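Long-range contacts in phospho-furanose lactonase (Mycoplasma synoviae, PDB 3OVG), which hydrolyses D-xylono-1,4-lactone 5-phosphate and L-arabino-1,4-lactone 5-phosphate, and also carboxy 1,4-lactones, with two zinc ions bound per subunit: residues His26-Lys31 / Ser272-Arg277; His102-Tyr107 / Ala162-Glu167; Thr177-Gly182 / Glu332-Asp337; Val198-Ile203 / Lys231-Thr236. One frame throughout, in Å; residues are numbered along the deposited sequence.

How the contacts relate
From the N terminus, the chain leaves strand 22-25 at H26-K31 and returns to that place only after strand 269-271, where S272-R277 closes contact 1; this long loop joins the first and last strands of the barrel at the zinc site. Contacts 2 and 4 both lie within it. Contact 2 ties the loop after strand 94-97 to the start of helix 165-181, and contact 4 joins helix 195-205 to the end of helix 223-233. Contact 3 crosses contact 1: it opens at the far end of helix 165-181 and closes in the loop between helices 313-327 and 343-351, enclosing contact 4. Contacts 2 and 4 touch directly, I163 packing on V198 and H201.

Contact 1: residues His26-Lys31 / Ser272-Arg277; sequences HDHFIK and SLDAGR. With ZN (zinc ion), chain G; PO4 (phosphate ion), chain I.
H26, H28 and D274 meet on one zinc ion. H28 NE2 lies 2.3 Å from the zinc, D274 OD1 binds the same zinc at 2.2 Å, and H26 NE2 is a third ligand; two waters and the carbamylated K155, which bridges to the second zinc, complete the site. Imidazole suits this work, because ND1 stays available for a second shell: S215 holds that of H26, and D70 that of H28. With CG of D274 anti to the backbone N (chi1 -175°), the carboxylate lies alongside both rings, and OD1 comes to the edge of the H28 ring in its plane.

One backbone bond and the D27 carboxylate tie the two loops: D274 N donates to H26 O, and A275 N reaches D27 OD1 at 2.8 Å from above the carboxylate plane. The same oxygen accepts H28 N through its anti lone pair, so two N-H groups grip this buried oxygen and probably limit the rotation of the carboxylate.

K31 sends an extended chain past H28, its CE over one face of the ring, and NZ donates to G276 O at 2.7 Å on a lone pair of the carbonyl. NZ also bonds to a zinc-bound water and pairs with E36. Glycine suits position 276, where lysine amine and imidazole crowd its CA.

R277, a substrate-binding residue, bonds weakly to a phosphate ion, probably from the crystallisation liquor, which K246, Y247 and Y280 also hold. The HxH pair after the first barrel strand, joined by an aspartate after the last, is the hallmark of amidohydrolase metal centres.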
loop_
_atom_site.group_PDB
_atom_site.type_symbol
_atom_site.label_atom_id
_atom_site.label_comp_id
_atom_site.label_asym_id
_atom_site.label_seq_id
_atom_site.Cartn_x
_atom_site.Cartn_y
_atom_site.Cartn_z
ATOM N N HIS A 26 -28.464 7.695 16.129
ATOM C CA HIS A 26 -27.542 7.582 15.009
ATOM C C HIS A 26 -27.044 6.152 14.888
ATOM O O HIS A 26 -26.254 5.696 15.693
ATOM C CB HIS A 26 -26.386 8.578 15.180
ATOM C CG HIS A 26 -25.388 8.567 14.064
ATOM N ND1 HIS A 26 -24.692 9.697 13.679
ATOM C CD2 HIS A 26 -24.963 7.563 13.258
ATOM C CE1 HIS A 26 -23.864 9.380 12.698
ATOM N NE2 HIS A 26 -24.008 8.093 12.425
ATOM N N ASP A 27 -27.533 5.442 13.874
ATOM C CA ASP A 27 -27.170 4.049 13.725
ATOM C C ASP A 27 -27.404 3.560 12.309
ATOM O O ASP A 27 -27.764 4.359 11.426
ATOM C CB ASP A 27 -27.932 3.201 14.750
ATOM C CG ASP A 27 -27.034 2.176 15.410
ATOM O OD1 ASP A 27 -26.233 1.559 14.676
ATOM O OD2 ASP A 27 -27.108 2.000 16.647
ATOM N N HIS A 28 -27.219 2.261 12.084
ATOM C CA HIS A 28 -27.232 1.752 10.732
ATOM C C HIS A 28 -27.719 0.341 10.744
ATOM O O HIS A 28 -27.615 -0.322 11.750
ATOM C CB HIS A 28 -25.825 1.774 10.120
ATOM C CG HIS A 28 -25.222 3.130 10.097
ATOM N ND1 HIS A 28 -25.453 4.021 9.078
ATOM C CD2 HIS A 28 -24.456 3.781 11.004
ATOM C CE1 HIS A 28 -24.845 5.160 9.345
ATOM N NE2 HIS A 28 -24.241 5.041 10.514
ATOM N N PHE A 29 -28.212 -0.121 9.600
ATOM C CA PHE A 29 -28.477 -1.536 9.422
ATOM C C PHE A 29 -28.000 -1.976 8.053
ATOM O O PHE A 29 -27.226 -2.932 7.930
ATOM C CB PHE A 29 -29.965 -1.831 9.595
ATOM C CG PHE A 29 -30.419 -1.793 11.023
ATOM C CD1 PHE A 29 -29.921 -2.704 11.947
ATOM C CD2 PHE A 29 -31.353 -0.866 11.439
ATOM C CE1 PHE A 29 -30.351 -2.673 13.308
ATOM C CE2 PHE A 29 -31.783 -0.830 12.777
ATOM C CZ PHE A 29 -31.290 -1.748 13.707
ATOM N N ILE A 30 -28.487 -1.279 7.027
ATOM C CA ILE A 30 -28.089 -1.542 5.659
ATOM C C ILE A 30 -27.166 -0.435 5.139
ATOM O O ILE A 30 -27.511 0.751 5.193
ATOM C CB ILE A 30 -29.328 -1.628 4.752
ATOM C CG1 ILE A 30 -30.316 -2.675 5.316
ATOM C CG2 ILE A 30 -28.903 -1.926 3.292
ATOM C CD1 ILE A 30 -29.818 -4.107 5.228
ATOM N N LYS A 31 -25.994 -0.835 4.658
ATOM C CA LYS A 31 -25.099 0.033 3.926
ATOM C C LYS A 31 -24.842 -0.677 2.615
ATOM O O LYS A 31 -24.137 -1.702 2.547
ATOM C CB LYS A 31 -23.786 0.265 4.685
ATOM C CG LYS A 31 -23.915 1.221 5.891
ATOM C CD LYS A 31 -22.531 1.446 6.590
ATOM C CE LYS A 31 -22.611 2.576 7.647
ATOM N NZ LYS A 31 -21.232 3.018 8.109
ATOM N N SER A 272 -26.352 6.948 21.019
ATOM C CA SER A 272 -26.359 6.220 19.755
ATOM C C SER A 272 -25.268 5.160 19.846
ATOM O O SER A 272 -24.393 5.249 20.707
ATOM C CB SER A 272 -26.057 7.153 18.593
ATOM O OG SER A 272 -24.734 7.664 18.673
ATOM N N LEU A 273 -25.333 4.148 18.991
ATOM C CA LEU A 273 -24.249 3.178 18.883
ATOM C C LEU A 273 -23.405 3.458 17.602
ATOM O O LEU A 273 -22.209 3.125 17.530
ATOM C CB LEU A 273 -24.795 1.741 18.910
ATOM C CG LEU A 273 -25.003 1.165 20.315
ATOM C CD1 LEU A 273 -23.957 1.774 21.242
ATOM C CD2 LEU A 273 -26.372 1.429 20.860
ATOM N N ASP A 274 -24.015 4.114 16.613
ATOM C CA ASP A 274 -23.353 4.276 15.340
ATOM C C ASP A 274 -22.692 2.946 14.917
ATOM O O ASP A 274 -21.484 2.895 14.653
ATOM C CB ASP A 274 -22.298 5.401 15.407
ATOM C CG ASP A 274 -21.668 5.668 14.038
ATOM O OD1 ASP A 274 -22.360 5.413 13.054
ATOM O OD2 ASP A 274 -20.505 6.097 13.942
ATOM N N ALA A 275 -23.485 1.872 14.862
ATOM C CA ALA A 275 -22.962 0.545 14.538
ATOM C C ALA A 275 -22.862 0.402 13.015
ATOM O O ALA A 275 -23.654 -0.310 12.376
ATOM C CB ALA A 275 -23.865 -0.538 15.152
ATOM N N GLY A 276 -21.882 1.089 12.435
ATOM C CA GLY A 276 -21.806 1.223 10.989
ATOM C C GLY A 276 -20.735 0.380 10.322
ATOM O O GLY A 276 -20.373 0.639 9.173
ATOM N N ARG A 277 -20.242 -0.627 11.047
ATOM C CA ARG A 277 -19.392 -1.660 10.483
ATOM C C ARG A 277 -20.022 -2.997 10.853
ATOM O O ARG A 277 -20.703 -3.113 11.876
ATOM C CB ARG A 277 -17.973 -1.592 11.064
ATOM C CG ARG A 277 -17.128 -0.445 10.532
ATOM C CD ARG A 277 -15.734 -0.447 11.142
ATOM N NE ARG A 277 -14.980 -1.622 10.703
ATOM C CZ ARG A 277 -13.690 -1.600 10.345
ATOM N NH1 ARG A 277 -13.008 -0.448 10.353
ATOM N NH2 ARG A 277 -13.085 -2.730 9.963
HETATM ZN ZN ZN G . -22.662 6.561 11.179
HETATM P P PO4 I . -14.933 3.148 12.805
HETATM O O1 PO4 I . -16.266 2.986 12.053
HETATM O O2 PO4 I . -13.780 2.413 12.080
HETATM O O3 PO4 I . -14.618 4.645 12.898
HETATM O O4 PO4 I . -15.127 2.625 14.227
HETATM O O HOH W 1 -21.145 5.115 9.806
HETATM O O HOH W 2 -20.465 7.179 11.749
#

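Contact 2: residues His102-Tyr107 / Ala162-Glu167; sequences HKAKFY and AIDRLE
K103 lays its CB 3.4 Å from E167 OE2. H102 ND1 accepts K103 N in the imidazole plane, while the rest of the extended lysine chain leads away to Q190, beside the zinc-binding H188.

A104 carries most of the contact. Its N donates to E167 OE2 at 2.8 Å in a nearly straight bond (165°), using the anti lone pair of the carboxylate. Alanine fits here because its small CB can lie against the aliphatic CG of E167 (3.6 Å), near D164 OD2 and L166 CB. At K105 the backbone N reaches E167 OE2 through a water.

The glutamate is positioned from its own side. OE1 takes D164 N at 2.9 Å from above the carboxylate plane, while D164 OD2 accepts L166 N, making a capping box at the helix start; aspartate and glutamate are apt for these places because each offers an acceptor to a backbone N-H at the helix start. E167 OE1 also accepts G159 N.

A104, at the head of the 3-10 turn 104-106, thus rests on the first turn of helix 165-181, with A115 of helix 113-116 beside L166. Strand 163-164 pairs antiparallel with a strand of the second subunit, whose K290 forms a salt bridge to D164.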
loop_
_atom_site.group_PDB
_atom_site.type_symbol
_atom_site.label_atom_id
_atom_site.label_comp_id
_atom_site.label_asym_id
_atom_site.label_seq_id
_atom_site.Cartn_x
_atom_site.Cartn_y
_atom_site.Cartn_z
ATOM N N HIS A 102 -22.981 13.338 3.199
ATOM C CA HIS A 102 -21.890 12.998 4.109
ATOM C C HIS A 102 -20.776 14.050 3.991
ATOM O O HIS A 102 -20.966 15.089 3.352
ATOM C CB HIS A 102 -21.346 11.629 3.765
ATOM C CG HIS A 102 -21.045 10.808 4.973
ATOM N ND1 HIS A 102 -20.243 11.265 5.997
ATOM C CD2 HIS A 102 -21.453 9.568 5.336
ATOM C CE1 HIS A 102 -20.166 10.340 6.937
ATOM N NE2 HIS A 102 -20.889 9.298 6.559
ATOM N N LYS A 103 -19.623 13.797 4.611
ATOM C CA LYS A 103 -18.483 14.695 4.473
ATOM C C LYS A 103 -17.959 14.660 3.045
ATOM O O LYS A 103 -18.193 13.675 2.297
ATOM C CB LYS A 103 -17.341 14.274 5.418
ATOM C CG LYS A 103 -16.829 12.868 5.173
ATOM C CD LYS A 103 -15.894 12.390 6.295
ATOM C CE LYS A 103 -15.473 10.952 6.063
ATOM N NZ LYS A 103 -14.589 10.403 7.136
ATOM N N ALA A 104 -17.222 15.713 2.698
ATOM C CA ALA A 104 -16.757 15.947 1.326
ATOM C C ALA A 104 -15.906 14.819 0.764
ATOM O O ALA A 104 -15.873 14.607 -0.448
ATOM C CB ALA A 104 -15.973 17.230 1.258
ATOM N N LYS A 105 -15.173 14.134 1.645
ATOM C CA LYS A 105 -14.297 13.048 1.236
ATOM C C LYS A 105 -15.049 12.013 0.417
ATOM O O LYS A 105 -14.445 11.337 -0.422
ATOM C CB LYS A 105 -13.708 12.327 2.465
ATOM C CG LYS A 105 -12.602 11.310 2.110
ATOM C CD LYS A 105 -12.159 10.462 3.350
ATOM C CE LYS A 105 -10.943 9.585 2.995
ATOM N NZ LYS A 105 -10.112 9.192 4.178
ATOM N N PHE A 106 -16.346 11.864 0.688
ATOM C CA PHE A 106 -17.178 10.865 0.007
ATOM C C PHE A 106 -17.848 11.347 -1.280
ATOM O O PHE A 106 -18.692 10.647 -1.828
ATOM C CB PHE A 106 -18.239 10.297 0.948
ATOM C CG PHE A 106 -17.667 9.525 2.089
ATOM C CD1 PHE A 106 -16.543 8.737 1.909
ATOM C CD2 PHE A 106 -18.246 9.577 3.342
ATOM C CE1 PHE A 106 -16.007 8.010 2.963
ATOM C CE2 PHE A 106 -17.725 8.847 4.395
ATOM C CZ PHE A 106 -16.595 8.059 4.207
ATOM N N TYR A 107 -17.462 12.530 -1.755
ATOM C CA TYR A 107 -17.982 13.067 -3.010
ATOM C C TYR A 107 -16.853 13.578 -3.908
ATOM O O TYR A 107 -16.013 14.371 -3.484
ATOM C CB TYR A 107 -18.956 14.225 -2.739
ATOM C CG TYR A 107 -20.108 13.789 -1.882
ATOM C CD1 TYR A 107 -20.002 13.845 -0.517
ATOM C CD2 TYR A 107 -21.266 13.265 -2.442
ATOM C CE1 TYR A 107 -21.007 13.432 0.273
ATOM C CE2 TYR A 107 -22.298 12.826 -1.651
ATOM C CZ TYR A 107 -22.156 12.932 -0.279
ATOM O OH TYR A 107 -23.140 12.532 0.595
ATOM N N ALA A 162 -11.227 20.511 9.697
ATOM C CA ALA A 162 -11.514 21.522 8.674
ATOM C C ALA A 162 -12.914 21.379 8.123
ATOM O O ALA A 162 -13.471 20.276 8.085
ATOM C CB ALA A 162 -10.515 21.462 7.541
ATOM N N ILE A 163 -13.489 22.512 7.723
ATOM C CA ILE A 163 -14.761 22.495 7.004
ATOM C C ILE A 163 -14.478 22.878 5.572
ATOM O O ILE A 163 -14.096 24.026 5.268
ATOM C CB ILE A 163 -15.778 23.454 7.620
ATOM C CG1 ILE A 163 -16.036 23.036 9.071
ATOM C CG2 ILE A 163 -17.055 23.456 6.762
ATOM C CD1 ILE A 163 -17.074 23.906 9.856
ATOM N N ASP A 164 -14.634 21.889 4.699
ATOM C CA ASP A 164 -14.352 22.058 3.287
ATOM C C ASP A 164 -15.419 22.945 2.667
ATOM O O ASP A 164 -16.566 22.934 3.096
ATOM C CB ASP A 164 -14.386 20.696 2.593
ATOM C CG ASP A 164 -14.004 20.787 1.161
ATOM O OD1 ASP A 164 -12.800 20.989 0.894
ATOM O OD2 ASP A 164 -14.926 20.706 0.307
ATOM N N ARG A 165 -15.062 23.694 1.643
ATOM C CA ARG A 165 -16.058 24.514 0.968
ATOM C C ARG A 165 -17.336 23.737 0.641
ATOM O O ARG A 165 -18.427 24.268 0.807
ATOM C CB ARG A 165 -15.478 25.143 -0.293
ATOM C CG ARG A 165 -14.938 24.162 -1.293
ATOM C CD ARG A 165 -14.259 24.952 -2.415
ATOM N NE ARG A 165 -15.212 25.903 -3.002
ATOM C CZ ARG A 165 -16.124 25.562 -3.912
ATOM N NH1 ARG A 165 -16.208 24.305 -4.313
ATOM N NH2 ARG A 165 -16.969 26.465 -4.398
ATOM N N LEU A 166 -17.191 22.482 0.206
ATOM C CA LEU A 166 -18.351 21.645 -0.168
ATOM C C LEU A 166 -19.199 21.207 1.034
ATOM O O LEU A 166 -20.397 20.904 0.906
ATOM C CB LEU A 166 -17.913 20.423 -0.997
ATOM C CG LEU A 166 -18.055 20.578 -2.524
ATOM C CD1 LEU A 166 -18.056 22.020 -3.054
ATOM C CD2 LEU A 166 -17.151 19.662 -3.349
ATOM N N GLU A 167 -18.565 21.164 2.188
ATOM C CA GLU A 167 -19.250 20.892 3.439
ATOM C C GLU A 167 -20.024 22.127 3.952
ATOM O O GLU A 167 -21.070 21.990 4.585
ATOM C CB GLU A 167 -18.227 20.356 4.472
ATOM C CG GLU A 167 -17.565 19.078 3.935
ATOM C CD GLU A 167 -16.380 18.554 4.757
ATOM O OE1 GLU A 167 -15.692 19.331 5.470
ATOM O OE2 GLU A 167 -16.117 17.360 4.626
HETATM O O HOH W 3 -14.118 15.539 4.238
#

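Contact 3: residues Thr177-Gly182 / Glu332-Asp337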
loop_
_atom_site.group_PDB
_atom_site.type_symbol
_atom_site.label_atom_id
_atom_site.label_comp_id
_atom_site.label_asym_id
_atom_site.label_seq_id
_atom_site.Cartn_x
_atom_site.Cartn_y
_atom_site.Cartn_z
ATOM N N THR A 177 -33.176 23.323 4.025
ATOM C CA THR A 177 -34.168 22.242 4.016
ATOM C C THR A 177 -34.868 22.181 5.362
ATOM O O THR A 177 -36.091 21.974 5.446
ATOM C CB THR A 177 -33.474 20.897 3.729
ATOM O OG1 THR A 177 -32.805 20.999 2.473
ATOM C CG2 THR A 177 -34.478 19.728 3.636
ATOM N N SER A 178 -34.101 22.365 6.428
ATOM C CA SER A 178 -34.674 22.282 7.770
ATOM C C SER A 178 -35.630 23.484 7.984
ATOM O O SER A 178 -36.765 23.349 8.433
ATOM C CB SER A 178 -33.561 22.272 8.830
ATOM O OG SER A 178 -34.113 22.360 10.136
ATOM N N ILE A 179 -35.175 24.662 7.621
ATOM C CA ILE A 179 -36.019 25.846 7.725
ATOM C C ILE A 179 -37.292 25.691 6.906
ATOM O O ILE A 179 -38.387 25.985 7.387
ATOM C CB ILE A 179 -35.242 27.068 7.258
ATOM C CG1 ILE A 179 -34.225 27.456 8.345
ATOM C CG2 ILE A 179 -36.204 28.234 6.872
ATOM C CD1 ILE A 179 -33.093 28.284 7.786
ATOM N N LEU A 180 -37.154 25.211 5.675
ATOM C CA LEU A 180 -38.296 25.111 4.780
ATOM C C LEU A 180 -39.301 24.021 5.179
ATOM O O LEU A 180 -40.509 24.208 4.978
ATOM C CB LEU A 180 -37.835 24.882 3.335
ATOM C CG LEU A 180 -37.076 26.021 2.647
ATOM C CD1 LEU A 180 -36.482 25.480 1.326
ATOM C CD2 LEU A 180 -37.973 27.274 2.403
ATOM N N THR A 181 -38.812 22.889 5.717
ATOM C CA THR A 181 -39.675 21.715 5.972
ATOM C C THR A 181 -39.968 21.521 7.459
ATOM O O THR A 181 -40.898 20.806 7.824
ATOM C CB THR A 181 -39.049 20.362 5.491
ATOM O OG1 THR A 181 -37.832 20.106 6.212
ATOM C CG2 THR A 181 -38.783 20.355 4.003
ATOM N N GLY A 182 -39.159 22.159 8.298
ATOM C CA GLY A 182 -39.222 21.968 9.739
ATOM C C GLY A 182 -38.412 20.775 10.228
ATOM O O GLY A 182 -38.424 20.488 11.430
ATOM N N GLU A 332 -42.575 24.074 12.779
ATOM C CA GLU A 332 -43.425 24.646 11.755
ATOM C C GLU A 332 -42.509 25.133 10.629
ATOM O O GLU A 332 -41.387 25.588 10.887
ATOM C CB GLU A 332 -44.271 25.825 12.275
ATOM C CG GLU A 332 -45.381 25.455 13.305
ATOM C CD GLU A 332 -46.157 24.170 12.950
ATOM O OE1 GLU A 332 -46.948 24.160 11.954
ATOM O OE2 GLU A 332 -45.976 23.165 13.691
ATOM N N LYS A 333 -43.027 25.049 9.403
ATOM C CA LYS A 333 -42.365 25.529 8.196
ATOM C C LYS A 333 -42.150 27.039 8.207
ATOM O O LYS A 333 -42.969 27.792 8.731
ATOM C CB LYS A 333 -43.212 25.214 6.981
ATOM C CG LYS A 333 -43.487 23.771 6.775
ATOM C CD LYS A 333 -44.028 23.637 5.341
ATOM C CE LYS A 333 -44.640 22.294 5.059
ATOM N NZ LYS A 333 -44.777 22.159 3.547
ATOM N N ARG A 334 -41.026 27.467 7.642
ATOM C CA ARG A 334 -40.703 28.874 7.507
ATOM C C ARG A 334 -40.253 29.101 6.089
ATOM O O ARG A 334 -39.923 28.155 5.381
ATOM C CB ARG A 334 -39.567 29.265 8.451
ATOM C CG ARG A 334 -39.980 29.181 9.910
ATOM C CD ARG A 334 -38.895 29.752 10.818
ATOM N NE ARG A 334 -37.865 28.783 11.152
ATOM C CZ ARG A 334 -36.552 29.007 11.073
ATOM N NH1 ARG A 334 -36.079 30.174 10.649
ATOM N NH2 ARG A 334 -35.697 28.044 11.417
ATOM N N ASN A 335 -40.272 30.359 5.670
ATOM C CA ASN A 335 -39.596 30.779 4.453
ATOM C C ASN A 335 -38.138 31.034 4.780
ATOM O O ASN A 335 -37.798 31.476 5.886
ATOM C CB ASN A 335 -40.200 32.075 3.940
ATOM C CG ASN A 335 -41.650 31.926 3.543
ATOM O OD1 ASN A 335 -41.985 31.156 2.637
ATOM N ND2 ASN A 335 -42.527 32.677 4.214
ATOM N N PHE A 336 -37.268 30.755 3.831
ATOM C CA PHE A 336 -35.854 30.996 4.035
ATOM C C PHE A 336 -35.566 32.460 3.730
ATOM O O PHE A 336 -35.845 32.921 2.622
ATOM C CB PHE A 336 -35.021 30.125 3.095
ATOM C CG PHE A 336 -33.564 30.488 3.092
ATOM C CD1 PHE A 336 -32.794 30.316 4.236
ATOM C CD2 PHE A 336 -32.970 31.020 1.967
ATOM C CE1 PHE A 336 -31.472 30.664 4.250
ATOM C CE2 PHE A 336 -31.628 31.351 1.973
ATOM C CZ PHE A 336 -30.884 31.182 3.118
ATOM N N ASP A 337 -34.993 33.181 4.683
ATOM C CA ASP A 337 -34.741 34.606 4.469
ATOM C C ASP A 337 -33.234 34.927 4.391
ATOM O O ASP A 337 -32.554 35.000 5.416
ATOM C CB ASP A 337 -35.420 35.400 5.586
ATOM C CG ASP A 337 -35.317 36.913 5.402
ATOM O OD1 ASP A 337 -34.677 37.389 4.417
ATOM O OD2 ASP A 337 -35.886 37.625 6.277
HETATM O O HOH W 4 -38.795 25.533 9.889
HETATM O O HOH W 5 -41.417 26.151 3.722
#
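The C-terminal end of helix 165-181, in the shell of helices around the barrel, is covered here by the extended segment E332-D337, which links helices 313-327 and 343-351. I179 lies at the centre of the contact. Its carbonyl O accepts R334 N at 3.0 Å, and its side chain spreads over two neighbours. CG1, anti to the carbonyl carbon (chi1 -75°), meets R334 NH2 at 3.5 Å, while CG2 sits over the centre of one guanidinium face. I179 CD1 lies 4.1 Å from F336 CD1, at the edge of that ring. Isoleucine suits this place because both its branches lie against R334 while CD1, at the end of the longer one, goes on to F336.

L180 adds a backbone contact, its CA 3.5 Å from R334 O in an almost linear CA-H...O approach, and CD2 packs near F336 CB. One water links L180 O to R334 O. The methylene groups of K333 run past L180 O, with CG 3.5 Å from it, and NZ continues to a salt bridge with E131. G182, the first residue beyond the helix, has a positive phi that glycine adopts easily.

At the helix end, I179 O is thus met by R334 N and L180 O by a water. R334 combines both characters: its flat guanidinium offers a face to isoleucine while NH2 bonds to G206 O. The interface is therefore mixed, apolar around I179 and F336 and polar along the exposed loop.

Contact 4: residues Val198-Ile203 / Lys231-Thr236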
loop_
_atom_site.group_PDB
_atom_site.type_symbol
_atom_site.label_atom_id
_atom_site.label_comp_id
_atom_site.label_asym_id
_atom_site.label_seq_id
_atom_site.Cartn_x
_atom_site.Cartn_y
_atom_site.Cartn_z
ATOM N N VAL A 198 -19.594 24.144 13.030
ATOM C CA VAL A 198 -20.784 23.564 12.420
ATOM C C VAL A 198 -22.057 24.177 13.044
ATOM O O VAL A 198 -22.933 24.697 12.325
ATOM C CB VAL A 198 -20.794 22.067 12.574
ATOM C CG1 VAL A 198 -22.233 21.543 12.366
ATOM C CG2 VAL A 198 -19.802 21.468 11.585
ATOM N N ALA A 199 -22.115 24.171 14.373
ATOM C CA ALA A 199 -23.215 24.792 15.134
ATOM C C ALA A 199 -23.464 26.240 14.732
ATOM O O ALA A 199 -24.578 26.601 14.344
ATOM C CB ALA A 199 -22.989 24.683 16.692
ATOM N N LYS A 200 -22.432 27.070 14.787
ATOM C CA LYS A 200 -22.601 28.491 14.469
ATOM C C LYS A 200 -23.031 28.710 13.036
ATOM O O LYS A 200 -23.847 29.586 12.742
ATOM C CB LYS A 200 -21.311 29.241 14.762
ATOM C CG LYS A 200 -21.038 29.306 16.266
ATOM C CD LYS A 200 -19.544 29.335 16.556
ATOM C CE LYS A 200 -18.999 30.726 16.754
ATOM N NZ LYS A 200 -17.613 30.680 17.383
ATOM N N HIS A 201 -22.502 27.899 12.126
ATOM C CA HIS A 201 -22.846 28.104 10.732
ATOM C C HIS A 201 -24.317 27.821 10.523
ATOM O O HIS A 201 -25.016 28.637 9.952
ATOM C CB HIS A 201 -21.953 27.283 9.779
ATOM C CG HIS A 201 -20.519 27.677 9.835
ATOM N ND1 HIS A 201 -19.486 26.800 9.573
ATOM C CD2 HIS A 201 -19.942 28.863 10.139
ATOM C CE1 HIS A 201 -18.336 27.431 9.719
ATOM N NE2 HIS A 201 -18.586 28.682 10.063
ATOM N N LEU A 202 -24.790 26.677 10.990
ATOM C CA LEU A 202 -26.176 26.287 10.760
ATOM C C LEU A 202 -27.099 27.357 11.295
ATOM O O LEU A 202 -28.055 27.740 10.636
ATOM C CB LEU A 202 -26.489 24.935 11.431
ATOM C CG LEU A 202 -25.865 23.746 10.724
ATOM C CD1 LEU A 202 -26.102 22.543 11.604
ATOM C CD2 LEU A 202 -26.497 23.554 9.345
ATOM N N ILE A 203 -26.808 27.813 12.509
ATOM C CA ILE A 203 -27.583 28.839 13.155
ATOM C C ILE A 203 -27.437 30.137 12.404
ATOM O O ILE A 203 -28.385 30.876 12.269
ATOM C CB ILE A 203 -27.115 29.030 14.611
ATOM C CG1 ILE A 203 -27.503 27.804 15.453
ATOM C CG2 ILE A 203 -27.685 30.325 15.160
ATOM C CD1 ILE A 203 -26.754 27.710 16.849
ATOM N N LYS A 231 -23.326 25.456 25.530
ATOM C CA LYS A 231 -23.646 26.735 26.137
ATOM C C LYS A 231 -23.627 27.910 25.155
ATOM O O LYS A 231 -24.441 28.807 25.284
ATOM C CB LYS A 231 -22.715 27.029 27.307
ATOM C CG LYS A 231 -23.172 26.390 28.597
ATOM C CD LYS A 231 -22.096 26.439 29.647
ATOM C CE LYS A 231 -22.686 26.055 31.012
ATOM N NZ LYS A 231 -21.680 26.227 32.122
ATOM N N GLU A 232 -22.738 27.896 24.161
ATOM C CA GLU A 232 -22.691 29.002 23.203
ATOM C C GLU A 232 -23.729 28.881 22.089
ATOM O O GLU A 232 -24.107 29.884 21.474
ATOM C CB GLU A 232 -21.275 29.173 22.607
ATOM C CG GLU A 232 -20.223 29.544 23.694
ATOM C CD GLU A 232 -18.862 29.987 23.111
ATOM O OE1 GLU A 232 -18.730 30.040 21.866
ATOM O OE2 GLU A 232 -17.932 30.273 23.917
ATOM N N THR A 233 -24.208 27.675 21.824
ATOM C CA THR A 233 -25.081 27.480 20.655
ATOM C C THR A 233 -26.436 26.830 20.932
ATOM O O THR A 233 -27.411 27.065 20.202
ATOM C CB THR A 233 -24.369 26.692 19.549
ATOM O OG1 THR A 233 -24.229 25.305 19.941
ATOM C CG2 THR A 233 -22.987 27.318 19.273
ATOM N N GLY A 234 -26.502 26.025 21.982
ATOM C CA GLY A 234 -27.752 25.413 22.387
ATOM C C GLY A 234 -28.076 24.157 21.590
ATOM O O GLY A 234 -29.204 23.647 21.648
ATOM N N VAL A 235 -27.112 23.663 20.818
ATOM C CA VAL A 235 -27.336 22.458 20.021
ATOM C C VAL A 235 -27.268 21.248 20.944
ATOM O O VAL A 235 -27.050 21.388 22.146
ATOM C CB VAL A 235 -26.343 22.312 18.839
ATOM C CG1 VAL A 235 -26.499 23.483 17.850
ATOM C CG2 VAL A 235 -24.904 22.182 19.338
ATOM N N THR A 236 -27.500 20.066 20.386
ATOM C CA THR A 236 -27.473 18.810 21.155
ATOM C C THR A 236 -26.320 17.949 20.608
ATOM O O THR A 236 -26.104 17.852 19.375
ATOM C CB THR A 236 -28.845 18.086 21.049
ATOM O OG1 THR A 236 -29.856 18.907 21.632
ATOM C CG2 THR A 236 -28.850 16.684 21.702
#
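A199 CB is set against T233 and V235 in the tight part of this contact. A199 CB lies 3.5 Å from T233 OG1, with the threonine methyl CG2 close by, so the small alanine lets the helix come close to the threonine. V235 CG1 is 3.9 Å from A199 CB. T233 holds OG1 between its backbone N and carbonyl carbon (chi1 72°), from where the hydroxyl bonds to V229 O and takes a weak bond from V235 N. Threonine suits the place: both branches lie against A199 CB, while OG1 also bonds within its own helix end. I203 crosses T233 obliquely, with CD1 3.7 Å from T233 CB and near its carbonyl oxygen.

The looser side lies toward solvent. There K200 crosses T233 at about a right angle, its CG touching CG2 at 4.1 Å, before the bent chain carries NZ to 4.7 Å from OE1 of the exposed E232, whose other oxygen pairs with K228; the opposite charges may attract, but the atoms do not touch. A long lysine suits this edge, offering methylenes to T233 and charge beyond.

Buried V235 also rests on I212 of strand 212-215, as A199 does on I214. Helix 195-205 thus packs beside the end of helix 223-233: two neighbouring outer helices of a TIM barrel, joined through a beta-alpha unit.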